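Local coordinates for protein putative oxidoreductase with NAD(P)-binding Rossmann-fold domain (Clostridium difficile, PDB 3UUW) that is a putative dehydrogenase of the GFO/IDH/MocA family that probably binds NAD(P) in its Rossmann-fold domain, with a substrate not established, at residues A[144-149]-A[211-216]. Numbering follows the deposited sequence. Where two conformers were deposited one is given.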
loop_
_atom_site.group_PDB
_atom_site.type_symbol
_atom_site.label_atom_id
_atom_site.label_comp_id
_atom_site.label_asym_id
_atom_site.label_seq_id
_atom_site.Cartn_x
_atom_site.Cartn_y
_atom_site.Cartn_z
ATOM N N SER A 144 23.218 1.501 -5.533
ATOM C CA SER A 144 22.493 2.046 -6.690
ATOM C C SER A 144 21.457 3.040 -6.220
ATOM O O SER A 144 20.908 2.899 -5.121
ATOM C CB SER A 144 21.790 0.907 -7.430
ATOM O OG SER A 144 21.247 1.296 -8.664
ATOM N N ILE A 145 21.158 4.033 -7.064
ATOM C CA ILE A 145 20.087 4.974 -6.778
ATOM C C ILE A 145 19.264 5.113 -8.044
ATOM O O ILE A 145 19.809 5.179 -9.143
ATOM C CB ILE A 145 20.625 6.344 -6.339
ATOM C CG1 ILE A 145 21.444 6.215 -5.060
ATOM C CG2 ILE A 145 19.476 7.339 -6.106
ATOM C CD1 ILE A 145 22.069 7.526 -4.607
ATOM N N ASN A 146 17.960 5.132 -7.880
ATOM C CA ASN A 146 17.050 5.378 -9.008
ATOM C C ASN A 146 16.208 6.610 -8.704
ATOM O O ASN A 146 15.647 6.718 -7.616
ATOM C CB ASN A 146 16.130 4.169 -9.243
ATOM C CG ASN A 146 16.892 2.902 -9.502
ATOM O OD1 ASN A 146 17.736 2.833 -10.393
ATOM N ND2 ASN A 146 16.599 1.869 -8.711
ATOM N N ILE A 147 16.080 7.514 -9.669
ATOM C CA ILE A 147 15.278 8.704 -9.485
ATOM C C ILE A 147 14.407 8.881 -10.693
ATOM O O ILE A 147 14.904 8.896 -11.801
ATOM C CB ILE A 147 16.124 9.991 -9.315
ATOM C CG1 ILE A 147 17.155 9.835 -8.181
ATOM C CG2 ILE A 147 15.192 11.183 -9.073
ATOM C CD1 ILE A 147 18.117 11.057 -8.044
ATOM N N CYS A 148 13.105 9.029 -10.483
ATOM C CA CYS A 148 12.221 9.296 -11.602
ATOM C C CYS A 148 11.251 10.414 -11.302
ATOM O O CYS A 148 10.939 10.682 -10.140
ATOM C CB CYS A 148 11.445 8.062 -12.006
ATOM S SG CYS A 148 10.281 7.543 -10.787
ATOM N N LYS A 149 10.777 11.059 -12.367
ATOM C CA LYS A 149 9.804 12.143 -12.274
ATOM C C LYS A 149 8.965 12.109 -13.536
ATOM O O LYS A 149 9.404 12.575 -14.593
ATOM C CB LYS A 149 10.494 13.496 -12.103
ATOM C CG LYS A 149 9.570 14.639 -11.828
ATOM C CD LYS A 149 10.362 15.898 -11.474
ATOM C CE LYS A 149 9.480 16.986 -10.878
ATOM N NZ LYS A 149 8.519 17.557 -11.856
ATOM N N SER A 211 26.066 3.806 -9.274
ATOM C CA SER A 211 25.491 4.578 -10.358
ATOM C C SER A 211 24.111 5.094 -9.981
ATOM O O SER A 211 23.443 4.541 -9.103
ATOM C CB SER A 211 25.335 3.715 -11.611
ATOM O OG SER A 211 26.608 3.269 -12.062
ATOM N N ILE A 212 23.704 6.168 -10.651
ATOM C CA ILE A 212 22.379 6.718 -10.475
ATOM C C ILE A 212 21.653 6.577 -11.796
ATOM O O ILE A 212 22.204 6.894 -12.853
ATOM C CB ILE A 212 22.374 8.207 -10.089
ATOM C CG1 ILE A 212 23.174 8.456 -8.810
ATOM C CG2 ILE A 212 20.931 8.685 -9.915
ATOM C CD1 ILE A 212 24.665 8.683 -9.040
ATOM N N ASN A 213 20.435 6.066 -11.732
ATOM C CA ASN A 213 19.592 5.943 -12.902
ATOM C C ASN A 213 18.480 6.940 -12.803
ATOM O O ASN A 213 17.639 6.841 -11.913
ATOM C CB ASN A 213 19.046 4.528 -12.986
ATOM C CG ASN A 213 20.152 3.500 -12.989
ATOM O OD1 ASN A 213 20.889 3.392 -13.968
ATOM N ND2 ASN A 213 20.314 2.778 -11.882
ATOM N N THR A 214 18.473 7.884 -13.750
ATOM C CA THR A 214 17.519 8.985 -13.780
ATOM C C THR A 214 16.565 8.804 -14.915
ATOM O O THR A 214 16.962 8.361 -15.977
ATOM C CB THR A 214 18.234 10.342 -13.964
ATOM O OG1 THR A 214 18.997 10.352 -15.182
ATOM C CG2 THR A 214 19.175 10.612 -12.786
ATOM N N SER A 215 15.290 9.135 -14.694
ATOM C CA SER A 215 14.240 8.905 -15.706
ATOM C C SER A 215 13.053 9.879 -15.619
ATOM O O SER A 215 12.552 10.164 -14.544
ATOM C CB SER A 215 13.724 7.473 -15.557
ATOM O OG SER A 215 12.651 7.180 -16.436
ATOM N N MET A 216 12.571 10.325 -16.777
ATOM C CA MET A 216 11.450 11.245 -16.850
ATOM C C MET A 216 10.590 10.950 -18.100
ATOM O O MET A 216 11.032 11.120 -19.238
ATOM C CB MET A 216 11.956 12.702 -16.866
ATOM C CG MET A 216 10.887 13.736 -17.300
ATOM S SD MET A 216 11.408 15.454 -17.099
ATOM C CE MET A 216 11.350 15.600 -15.294
HETATM O O HOH W 1 22.588 0.660 -11.241
#
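Ile145, Ile147 and Lys149 tie strand 142-150 to strand 211-217, which runs parallel to it, the axes of segments 144-149 and 211-216 being 13° apart and 4.6 Å at closest approach. In the staggered pattern of parallel strands, Ile145 N reaches Ser211 O and Ile145 O receives Asn213 N; Ile147 brackets Asn213 and Ser215 likewise, its N lying 2.8 Å from Asn213 O. Lys149 N closes the series on Ser215 O, and CA-H...O contacts fill the gaps.

Side chains alternate between two faces. On one, Asn146 and Asn213 lie side by side with amide planes 28° apart, and Asn213 ND2 donates to Asn146 OD1 at 3.0 Å. Both hold CG beside the backbone N, and their second torsions are alike too, which leaves the amides nearly coplanar. Asparagine suits this row because each amide both donates and accepts: Asn146 ND2 continues to Glu228 and Asn213 OD1 takes Lys204 NZ, so neighbouring strands fix both flips. A water joins Asn213 ND2 to Ser144 OG, 3.0 Å from the hydroxyl.

The other face is largely apolar and rests on helix 160-179. Branched isoleucines suit it: in one of its two conformers Ile212 sets CG2 4.1 Å from Ile147 CD1 and packs CG1 on Ile145 CB. The Thr214 side chain also packs on Val171, while its hydroxyl hydrogen-bonds to that of Tyr168. Met216, bent at chi3 (-72°), brings CE alongside the Lys149 chain, 3.9 Å from CB, and the ammonium of that lysine goes on to Asp167.

This parallel pair, linked through helix 160-179 and two intervening strands, lies within the mixed, otherwise antiparallel sheet of the C-terminal domain, the open-faced α/β architecture characteristic of GFO/IDH/MocA oxidoreductases.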